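Water-soluble chlorophyll protein (Brassicaceae, PDB 5HPZ) binds chlorophyll in water-soluble form, as an assembly of four beta-trefoil chains related to the Kunitz protease inhibitors. Local coordinates at residues I20-S25 / I45-L50; L30-I35 / I80-E85. One frame throughout, in Å; residues are numbered along the deposited sequence. Where two conformers were deposited one is given.

Contacts 1 and 2 lie side by side in the beta-trefoil, with their centres 13 Å apart. Strand 30-33 of contact 2 comes between the two segments of contact 1 in the sequence. It also pairs antiparallel with strand 44-47 of contact 1, and Val-31 N probably donates to Thr-46 O at 2.9 Å. On the other segment of contact 1, Leu-30 N lies 3.1 Å from Ile-20 O, another probable hydrogen bond. Both contacts reach the same chlorophyll. Contact 2 supplies the magnesium ligand, Pro-32 O, while the 48-50 end of contact 1 meets the ester groups at the rim of the ring.

Contact 1: residues I20-S25 / I45-L50. With 68G (13'2-hydroxyl-Chlorophyll a), chain C.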
loop_
_atom_site.group_PDB
_atom_site.type_symbol
_atom_site.label_atom_id
_atom_site.label_comp_id
_atom_site.label_asym_id
_atom_site.label_seq_id
_atom_site.Cartn_x
_atom_site.Cartn_y
_atom_site.Cartn_z
ATOM N N ILE A 20 -1.085 -7.254 -24.990
ATOM C CA ILE A 20 -2.290 -6.639 -25.534
ATOM C C ILE A 20 -2.234 -5.106 -25.371
ATOM O O ILE A 20 -2.179 -4.579 -24.256
ATOM C CB ILE A 20 -3.573 -7.166 -24.899
ATOM C CG1 ILE A 20 -3.704 -8.690 -25.109
ATOM C CG2 ILE A 20 -4.759 -6.500 -25.568
ATOM C CD1 ILE A 20 -4.807 -9.353 -24.306
ATOM N N GLN A 21 -2.246 -4.397 -26.487
ATOM C CA GLN A 21 -2.043 -2.965 -26.453
ATOM C C GLN A 21 -3.218 -2.250 -27.110
ATOM O O GLN A 21 -3.536 -2.554 -28.235
ATOM C CB GLN A 21 -0.734 -2.641 -27.108
ATOM C CG GLN A 21 0.395 -2.785 -26.077
ATOM C CD GLN A 21 1.757 -2.699 -26.688
ATOM O OE1 GLN A 21 1.909 -2.209 -27.805
ATOM N NE2 GLN A 21 2.748 -3.177 -25.985
ATOM N N PRO A 22 -3.903 -1.366 -26.362
ATOM C CA PRO A 22 -5.053 -0.670 -26.896
ATOM C C PRO A 22 -4.668 0.203 -28.049
ATOM O O PRO A 22 -3.744 0.972 -27.922
ATOM C CB PRO A 22 -5.545 0.180 -25.713
ATOM C CG PRO A 22 -5.104 -0.575 -24.526
ATOM C CD PRO A 22 -3.761 -1.113 -24.918
ATOM N N ALA A 23 -5.366 0.065 -29.161
ATOM C CA ALA A 23 -5.046 0.849 -30.335
ATOM C C ALA A 23 -5.226 2.351 -30.067
ATOM O O ALA A 23 -5.945 2.779 -29.158
ATOM C CB ALA A 23 -5.903 0.399 -31.498
ATOM N N LYS A 24 -4.528 3.154 -30.859
ATOM C CA LYS A 24 -4.703 4.598 -30.843
ATOM C C LYS A 24 -4.802 5.148 -29.399
ATOM O O LYS A 24 -5.761 5.827 -29.051
ATOM C CB LYS A 24 -5.936 4.974 -31.683
ATOM N N SER A 25 -3.797 4.861 -28.570
ATOM C CA SER A 25 -3.754 5.348 -27.181
ATOM C C SER A 25 -2.381 5.942 -26.787
ATOM O O SER A 25 -1.361 5.436 -27.240
ATOM C CB SER A 25 -4.087 4.183 -26.229
ATOM O OG SER A 25 -4.050 4.629 -24.894
ATOM N N ILE A 45 -7.882 -5.904 -14.233
ATOM C CA ILE A 45 -7.046 -5.632 -15.349
ATOM C C ILE A 45 -7.220 -4.178 -15.792
ATOM O O ILE A 45 -8.343 -3.709 -15.972
ATOM C CB ILE A 45 -7.366 -6.567 -16.528
ATOM C CG1 ILE A 45 -7.378 -8.017 -16.057
ATOM C CG2 ILE A 45 -6.355 -6.320 -17.627
ATOM C CD1 ILE A 45 -7.822 -9.010 -17.117
ATOM N N THR A 46 -6.117 -3.440 -15.869
ATOM C CA THR A 46 -6.161 -2.048 -16.324
ATOM C C THR A 46 -5.206 -1.824 -17.439
ATOM O O THR A 46 -4.278 -2.627 -17.650
ATOM C CB THR A 46 -5.814 -1.001 -15.245
ATOM O OG1 THR A 46 -4.461 -1.191 -14.744
ATOM C CG2 THR A 46 -6.820 -1.041 -14.146
ATOM N N GLN A 47 -5.431 -0.729 -18.157
ATOM C CA GLN A 47 -4.395 -0.247 -19.066
ATOM C C GLN A 47 -3.462 0.695 -18.303
ATOM O O GLN A 47 -3.877 1.645 -17.701
ATOM C CB GLN A 47 -5.032 0.478 -20.260
ATOM C CG GLN A 47 -3.945 1.066 -21.148
ATOM C CD GLN A 47 -4.395 2.122 -22.122
ATOM O OE1 GLN A 47 -5.535 2.622 -22.059
ATOM N NE2 GLN A 47 -3.473 2.494 -23.051
ATOM N N THR A 48 -2.169 0.480 -18.380
ATOM C CA THR A 48 -1.313 1.407 -17.753
ATOM C C THR A 48 -1.301 2.753 -18.538
ATOM O O THR A 48 -1.461 2.792 -19.732
ATOM C CB THR A 48 0.083 0.819 -17.539
ATOM O OG1 THR A 48 0.860 1.774 -16.818
ATOM C CG2 THR A 48 0.723 0.533 -18.810
ATOM N N LEU A 49 -1.146 3.838 -17.803
ATOM C CA LEU A 49 -1.073 5.194 -18.334
ATOM C C LEU A 49 0.315 5.535 -18.814
ATOM O O LEU A 49 0.530 6.532 -19.499
ATOM C CB LEU A 49 -1.465 6.176 -17.229
ATOM C CG LEU A 49 -2.938 6.250 -16.832
ATOM C CD1 LEU A 49 -3.100 7.157 -15.627
ATOM C CD2 LEU A 49 -3.811 6.695 -18.032
ATOM N N LEU A 50 1.267 4.701 -18.423
ATOM C CA LEU A 50 2.662 4.949 -18.722
ATOM C C LEU A 50 2.972 4.541 -20.147
ATOM O O LEU A 50 2.821 3.384 -20.523
ATOM C CB LEU A 50 3.546 4.165 -17.741
ATOM C CG LEU A 50 3.476 4.612 -16.266
ATOM C CD1 LEU A 50 4.609 3.944 -15.488
ATOM C CD2 LEU A 50 3.525 6.137 -16.084
HETATM C C1 68G C . 0.700 3.872 -13.081
HETATM C C2 68G C . 1.951 4.056 -12.214
HETATM C C3 68G C . 1.782 4.780 -10.951
HETATM C C4 68G C . 0.399 5.296 -10.716
HETATM C C5 68G C . 2.924 5.126 -9.992
HETATM C C6 68G C . 3.357 3.960 -9.161
HETATM C C7 68G C . 2.258 3.346 -8.360
HETATM C C8 68G C . 2.964 2.544 -7.287
HETATM C C9 68G C . 3.739 1.319 -7.830
HETATM C C10 68G C . 1.915 2.015 -6.344
HETATM C C11 68G C . 2.025 2.823 -5.119
HETATM C C12 68G C . 1.070 2.097 -4.181
HETATM C C13 68G C . 0.210 3.190 -3.547
HETATM C C14 68G C . 1.091 4.251 -2.831
HETATM C C15 68G C . -0.752 2.479 -2.573
HETATM C C16 68G C . -1.989 3.334 -2.312
HETATM C C17 68G C . -2.804 2.451 -1.382
HETATM C C18 68G C . -4.010 3.254 -1.033
HETATM C C19 68G C . -5.134 2.307 -0.684
HETATM C C20 68G C . -3.662 4.047 0.228
HETATM O O2A 68G C . -0.392 3.150 -12.416
HETATM C CGA 68G C . -1.091 2.547 -13.414
HETATM O O1A 68G C . -0.943 2.767 -14.627
HETATM C CBA 68G C . -2.038 1.500 -12.947
HETATM C CAA 68G C . -1.286 0.137 -13.097
HETATM C C2A 68G C . -0.131 -0.062 -12.058
HETATM C C3A 68G C . -0.729 -0.224 -10.721
HETATM C CMA 68G C . 0.208 0.481 -9.788
HETATM C C4A 68G C . -0.691 -1.651 -10.390
HETATM C CHB 68G C . -1.151 -2.229 -9.283
HETATM N NA 68G C . -0.015 -2.235 -11.354
HETATM C C1A 68G C . 0.412 -1.371 -12.284
HETATM C CHA 68G C . 1.200 -1.766 -13.298
HETATM C CBD 68G C . 1.873 -1.005 -14.316
HETATM C CGD 68G C . 2.732 0.030 -13.756
HETATM O O1D 68G C . 2.720 1.210 -14.178
HETATM O O2D 68G C . 3.541 -0.334 -12.737
HETATM C CED 68G C . 4.319 0.734 -12.244
HETATM O O 68G C . 1.041 -0.291 -15.149
HETATM C CAD 68G C . 2.626 -1.968 -15.071
HETATM O OBD 68G C . 3.298 -1.682 -16.106
HETATM C C3D 68G C . 2.444 -3.202 -14.508
HETATM C C2D 68G C . 2.696 -4.540 -14.484
HETATM C CMD 68G C . 3.510 -5.199 -15.366
HETATM C C4D 68G C . 1.616 -3.030 -13.477
HETATM N ND 68G C . 1.380 -4.155 -12.824
HETATM C C1D 68G C . 2.058 -5.132 -13.453
HETATM C CHD 68G C . 2.064 -6.465 -13.061
HETATM C C4C 68G C . 1.512 -7.077 -11.996
HETATM N NC 68G C . 0.686 -6.427 -11.120
HETATM MG MG 68G C . 0.227 -4.433 -11.195
HETATM C C3C 68G C . 1.555 -8.376 -11.565
HETATM C CAC 68G C . 2.324 -9.517 -12.192
HETATM C CBC 68G C . 3.774 -9.358 -11.616
HETATM C C2C 68G C . 0.803 -8.487 -10.449
HETATM C CMC 68G C . 0.633 -9.634 -9.754
HETATM C C1C 68G C . 0.257 -7.268 -10.159
HETATM C CHC 68G C . -0.539 -6.885 -9.149
HETATM C C4B 68G C . -0.833 -5.644 -8.700
HETATM N NB 68G C . -0.783 -4.552 -9.473
HETATM C C1B 68G C . -1.122 -3.478 -8.761
HETATM C C2B 68G C . -1.384 -3.912 -7.495
HETATM C CMB 68G C . -1.758 -3.115 -6.462
HETATM C C3B 68G C . -1.257 -5.249 -7.483
HETATM C CAB 68G C . -1.359 -6.160 -6.500
HETATM C CBB 68G C . -2.170 -6.051 -5.225
#
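Pro-22 and Ser-25 meet Gln-47 where strands 18-22 and 44-47 of the beta-trefoil run out into loops. Along 45-50, Thr-46 comes first. Its side chain packs on Val-31 and Ala-33 of strand 30-33.

Gln-47 carries the contact between the segments. Its CG is anti to the backbone N (chi1 176°), and the chain is extended beyond CG, which carries the amide across to 20-25. There NE2 donates to Ser-25 OG over 2.9 Å. The bond is nearly straight, at 175°, and OG lies close to the amide plane. Pro-22 comes from another side. Its ring crosses the glutamine obliquely and sets CG above the flat face of the amide, 3.7 Å from Gln-47 CD. NE2 has a second acceptor in Gly-28 O, and Ser-25 OG also accepts from Gly-27 N. The amide therefore ties the end of strand 44-47 to the loop after strand 18-22 and is held against turning. A leucine here would probably leave Ser-25 OG and Gly-28 O without their common donor and let the 23-28 loop move more freely.

Thr-48 turns to the chlorophyll. With OG1 anti to the backbone N (chi1 -176°), the hydroxyl reaches the pigment. Thr-48 OG1 is 3.0 Å from O1A, the carbonyl oxygen of the phytyl ester, within hydrogen-bonding distance. The same oxygen O1A receives a weak bond of 3.4 Å from Leu-49 N. Leu-49 and Leu-50 pack on Ile-86 of the second subunit. Leu-50 N makes a weak bond of 3.4 Å back to Thr-48 OG1, in the manner of an ST turn. The side chain of Leu-50 ends on the pigment, with Leu-50 CD1 3.6 Å from O1D of the chlorophyll's methyl ester.

Contact 2: residues L30-I35 / I80-E85; sequences LVPAAI and IEFRSE. With 68G (13'2-hydroxyl-Chlorophyll a), chain C.
The magnesium-binding strand of the chlorophyll site, 30-33, is backed by Phe-82 at the end of beta-trefoil strand 78-82. The two strand segments cross at 67°, with axes 9.6 Å apart at closest approach. The gap is filled by side chains, chiefly the Pro-32 ring and the Phe-82 ring.

Pro-32 lies over one face of the phenyl ring. Its CG is 4.1 Å from the ring centroid and 15° off the normal, a CH-pi contact. Pro-32 CD also touches the ring, 3.9 Å from Phe-82 CZ. A different approach is made by the carbonyl oxygen of Leu-30, which stands at the ring edge, 4.0 Å from Phe-82 CE1. Phe-82 CG is anti to its own carbonyl carbon (chi1 -86°), and this swings the ring toward strand 30-33.

Pro-32 is packed between phenylalanine and pigment. Pro-32 CG is 3.8 Å from C3C of the chlorophyll. Pro-32 O binds the magnesium, atom MG of the chlorophyll, at 2.5 Å. A main-chain carbonyl thus serves as the metal's protein ligand. The residues beside it lie along the macrocycle. Val-31 points away from Phe-82, and its CG1 comes within 3.5 Å of chlorophyll C3D. Ala-33 CA is 3.5 Å from the pyrrole nitrogen NB. With several groups so near, the strand could influence the shape of the ring, which is consistent with protein-induced deformation of the chlorophyll.

Leu-56 touches both Pro-32 and Phe-82, and so does Ile-113 of strand 111-113. Phe-82 also meets Val-58 of strand 58-62, which pairs antiparallel with strand 78-82, and the ring of Trp-97 on strand 97-99. Strand 30-33 itself pairs with strand 44-47.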
loop_
_atom_site.group_PDB
_atom_site.type_symbol
_atom_site.label_atom_id
_atom_site.label_comp_id
_atom_site.label_asym_id
_atom_site.label_seq_id
_atom_site.Cartn_x
_atom_site.Cartn_y
_atom_site.Cartn_z
ATOM N N LEU A 30 -2.031 -3.690 -21.242
ATOM C CA LEU A 30 -2.862 -4.179 -20.172
ATOM C C LEU A 30 -2.044 -4.967 -19.154
ATOM O O LEU A 30 -1.177 -5.789 -19.540
ATOM C CB LEU A 30 -3.953 -5.106 -20.729
ATOM C CG LEU A 30 -4.892 -4.513 -21.794
ATOM C CD1 LEU A 30 -6.031 -5.433 -22.088
ATOM C CD2 LEU A 30 -5.340 -3.114 -21.352
ATOM N N VAL A 31 -2.351 -4.727 -17.882
ATOM C CA VAL A 31 -1.585 -5.239 -16.753
ATOM C C VAL A 31 -2.572 -5.592 -15.662
ATOM O O VAL A 31 -3.684 -5.004 -15.587
ATOM C CB VAL A 31 -0.551 -4.231 -16.199
ATOM C CG1 VAL A 31 0.463 -3.905 -17.289
ATOM C CG2 VAL A 31 -1.240 -2.993 -15.583
ATOM N N PRO A 32 -2.209 -6.568 -14.831
ATOM C CA PRO A 32 -2.980 -6.759 -13.596
ATOM C C PRO A 32 -2.889 -5.559 -12.666
ATOM O O PRO A 32 -1.816 -4.928 -12.567
ATOM C CB PRO A 32 -2.287 -7.954 -12.917
ATOM C CG PRO A 32 -1.446 -8.559 -13.951
ATOM C CD PRO A 32 -1.059 -7.476 -14.885
ATOM N N ALA A 33 -3.960 -5.305 -11.921
ATOM C CA ALA A 33 -3.907 -4.288 -10.920
ATOM C C ALA A 33 -5.016 -4.484 -9.994
ATOM O O ALA A 33 -6.068 -4.944 -10.407
ATOM C CB ALA A 33 -4.010 -2.901 -11.545
ATOM N N ALA A 34 -4.796 -4.142 -8.728
ATOM C CA ALA A 34 -5.831 -4.267 -7.765
ATOM C C ALA A 34 -6.959 -3.268 -8.092
ATOM O O ALA A 34 -6.715 -2.078 -8.455
ATOM C CB ALA A 34 -5.323 -4.097 -6.339
ATOM N N ILE A 35 -8.171 -3.807 -8.085
ATOM C CA ILE A 35 -9.371 -2.967 -8.302
ATOM C C ILE A 35 -10.178 -2.775 -7.051
ATOM O O ILE A 35 -11.010 -1.909 -6.992
ATOM C CB ILE A 35 -10.233 -3.475 -9.471
ATOM C CG1 ILE A 35 -10.754 -4.910 -9.296
ATOM C CG2 ILE A 35 -9.437 -3.352 -10.785
ATOM C CD1 ILE A 35 -11.741 -5.273 -10.407
ATOM N N ILE A 80 -7.613 -16.697 -21.958
ATOM C CA ILE A 80 -6.523 -15.716 -22.017
ATOM C C ILE A 80 -5.814 -15.756 -20.672
ATOM O O ILE A 80 -6.440 -15.651 -19.624
ATOM C CB ILE A 80 -7.062 -14.305 -22.274
ATOM C CG1 ILE A 80 -7.879 -14.281 -23.568
ATOM C CG2 ILE A 80 -5.942 -13.292 -22.295
ATOM C CD1 ILE A 80 -8.632 -12.974 -23.783
ATOM N N GLU A 81 -4.507 -15.929 -20.700
ATOM C CA GLU A 81 -3.790 -16.043 -19.450
ATOM C C GLU A 81 -2.581 -15.175 -19.408
ATOM O O GLU A 81 -1.755 -15.054 -20.364
ATOM C CB GLU A 81 -3.471 -17.508 -19.068
ATOM C CG GLU A 81 -2.882 -18.450 -20.113
ATOM C CD GLU A 81 -2.249 -19.688 -19.453
ATOM O OE1 GLU A 81 -2.684 -20.086 -18.346
ATOM O OE2 GLU A 81 -1.281 -20.237 -20.022
ATOM N N PHE A 82 -2.458 -14.553 -18.270
ATOM C CA PHE A 82 -1.273 -13.802 -18.027
ATOM C C PHE A 82 -0.092 -14.777 -17.873
ATOM O O PHE A 82 -0.245 -15.835 -17.284
ATOM C CB PHE A 82 -1.476 -12.923 -16.799
ATOM C CG PHE A 82 -2.134 -11.573 -17.122
ATOM C CD1 PHE A 82 -1.537 -10.685 -18.044
ATOM C CD2 PHE A 82 -3.299 -11.190 -16.508
ATOM C CE1 PHE A 82 -2.120 -9.443 -18.343
ATOM C CE2 PHE A 82 -3.869 -9.936 -16.761
ATOM C CZ PHE A 82 -3.277 -9.069 -17.676
ATOM N N ARG A 83 1.051 -14.379 -18.428
ATOM C CA ARG A 83 2.297 -15.129 -18.341
ATOM C C ARG A 83 3.365 -14.368 -17.576
ATOM O O ARG A 83 3.937 -13.387 -18.069
ATOM C CB ARG A 83 2.789 -15.493 -19.754
ATOM C CG ARG A 83 1.894 -16.499 -20.528
ATOM C CD ARG A 83 1.369 -17.697 -19.722
ATOM N N SER A 84 3.616 -14.823 -16.345
ATOM C CA SER A 84 4.636 -14.247 -15.475
ATOM C C SER A 84 5.298 -15.318 -14.555
ATOM O O SER A 84 4.602 -15.969 -13.833
ATOM C CB SER A 84 3.953 -13.204 -14.576
ATOM O OG SER A 84 4.930 -12.445 -13.888
ATOM N N GLU A 85 6.631 -15.436 -14.582
ATOM C CA GLU A 85 7.389 -16.178 -13.590
ATOM C C GLU A 85 6.927 -15.722 -12.207
ATOM O O GLU A 85 6.554 -16.539 -11.381
ATOM C CB GLU A 85 8.919 -15.940 -13.756
HETATM C C1 68G C . 0.700 3.872 -13.081
HETATM C C2 68G C . 1.951 4.056 -12.214
HETATM C C3 68G C . 1.782 4.780 -10.951
HETATM C C4 68G C . 0.399 5.296 -10.716
HETATM C C5 68G C . 2.924 5.126 -9.992
HETATM C C6 68G C . 3.357 3.960 -9.161
HETATM C C7 68G C . 2.258 3.346 -8.360
HETATM C C8 68G C . 2.964 2.544 -7.287
HETATM C C9 68G C . 3.739 1.319 -7.830
HETATM C C10 68G C . 1.915 2.015 -6.344
HETATM C C11 68G C . 2.025 2.823 -5.119
HETATM C C12 68G C . 1.070 2.097 -4.181
HETATM C C13 68G C . 0.210 3.190 -3.547
HETATM C C14 68G C . 1.091 4.251 -2.831
HETATM C C15 68G C . -0.752 2.479 -2.573
HETATM C C16 68G C . -1.989 3.334 -2.312
HETATM C C17 68G C . -2.804 2.451 -1.382
HETATM C C18 68G C . -4.010 3.254 -1.033
HETATM C C19 68G C . -5.134 2.307 -0.684
HETATM C C20 68G C . -3.662 4.047 0.228
HETATM O O2A 68G C . -0.392 3.150 -12.416
HETATM C CGA 68G C . -1.091 2.547 -13.414
HETATM O O1A 68G C . -0.943 2.767 -14.627
HETATM C CBA 68G C . -2.038 1.500 -12.947
HETATM C CAA 68G C . -1.286 0.137 -13.097
HETATM C C2A 68G C . -0.131 -0.062 -12.058
HETATM C C3A 68G C . -0.729 -0.224 -10.721
HETATM C CMA 68G C . 0.208 0.481 -9.788
HETATM C C4A 68G C . -0.691 -1.651 -10.390
HETATM C CHB 68G C . -1.151 -2.229 -9.283
HETATM N NA 68G C . -0.015 -2.235 -11.354
HETATM C C1A 68G C . 0.412 -1.371 -12.284
HETATM C CHA 68G C . 1.200 -1.766 -13.298
HETATM C CBD 68G C . 1.873 -1.005 -14.316
HETATM C CGD 68G C . 2.732 0.030 -13.756
HETATM O O1D 68G C . 2.720 1.210 -14.178
HETATM O O2D 68G C . 3.541 -0.334 -12.737
HETATM C CED 68G C . 4.319 0.734 -12.244
HETATM O O 68G C . 1.041 -0.291 -15.149
HETATM C CAD 68G C . 2.626 -1.968 -15.071
HETATM O OBD 68G C . 3.298 -1.682 -16.106
HETATM C C3D 68G C . 2.444 -3.202 -14.508
HETATM C C2D 68G C . 2.696 -4.540 -14.484
HETATM C CMD 68G C . 3.510 -5.199 -15.366
HETATM C C4D 68G C . 1.616 -3.030 -13.477
HETATM N ND 68G C . 1.380 -4.155 -12.824
HETATM C C1D 68G C . 2.058 -5.132 -13.453
HETATM C CHD 68G C . 2.064 -6.465 -13.061
HETATM C C4C 68G C . 1.512 -7.077 -11.996
HETATM N NC 68G C . 0.686 -6.427 -11.120
HETATM MG MG 68G C . 0.227 -4.433 -11.195
HETATM C C3C 68G C . 1.555 -8.376 -11.565
HETATM C CAC 68G C . 2.324 -9.517 -12.192
HETATM C CBC 68G C . 3.774 -9.358 -11.616
HETATM C C2C 68G C . 0.803 -8.487 -10.449
HETATM C CMC 68G C . 0.633 -9.634 -9.754
HETATM C C1C 68G C . 0.257 -7.268 -10.159
HETATM C CHC 68G C . -0.539 -6.885 -9.149
HETATM C C4B 68G C . -0.833 -5.644 -8.700
HETATM N NB 68G C . -0.783 -4.552 -9.473
HETATM C C1B 68G C . -1.122 -3.478 -8.761
HETATM C C2B 68G C . -1.384 -3.912 -7.495
HETATM C CMB 68G C . -1.758 -3.115 -6.462
HETATM C C3B 68G C . -1.257 -5.249 -7.483
HETATM C CAB 68G C . -1.359 -6.160 -6.500
HETATM C CBB 68G C . -2.170 -6.051 -5.225
#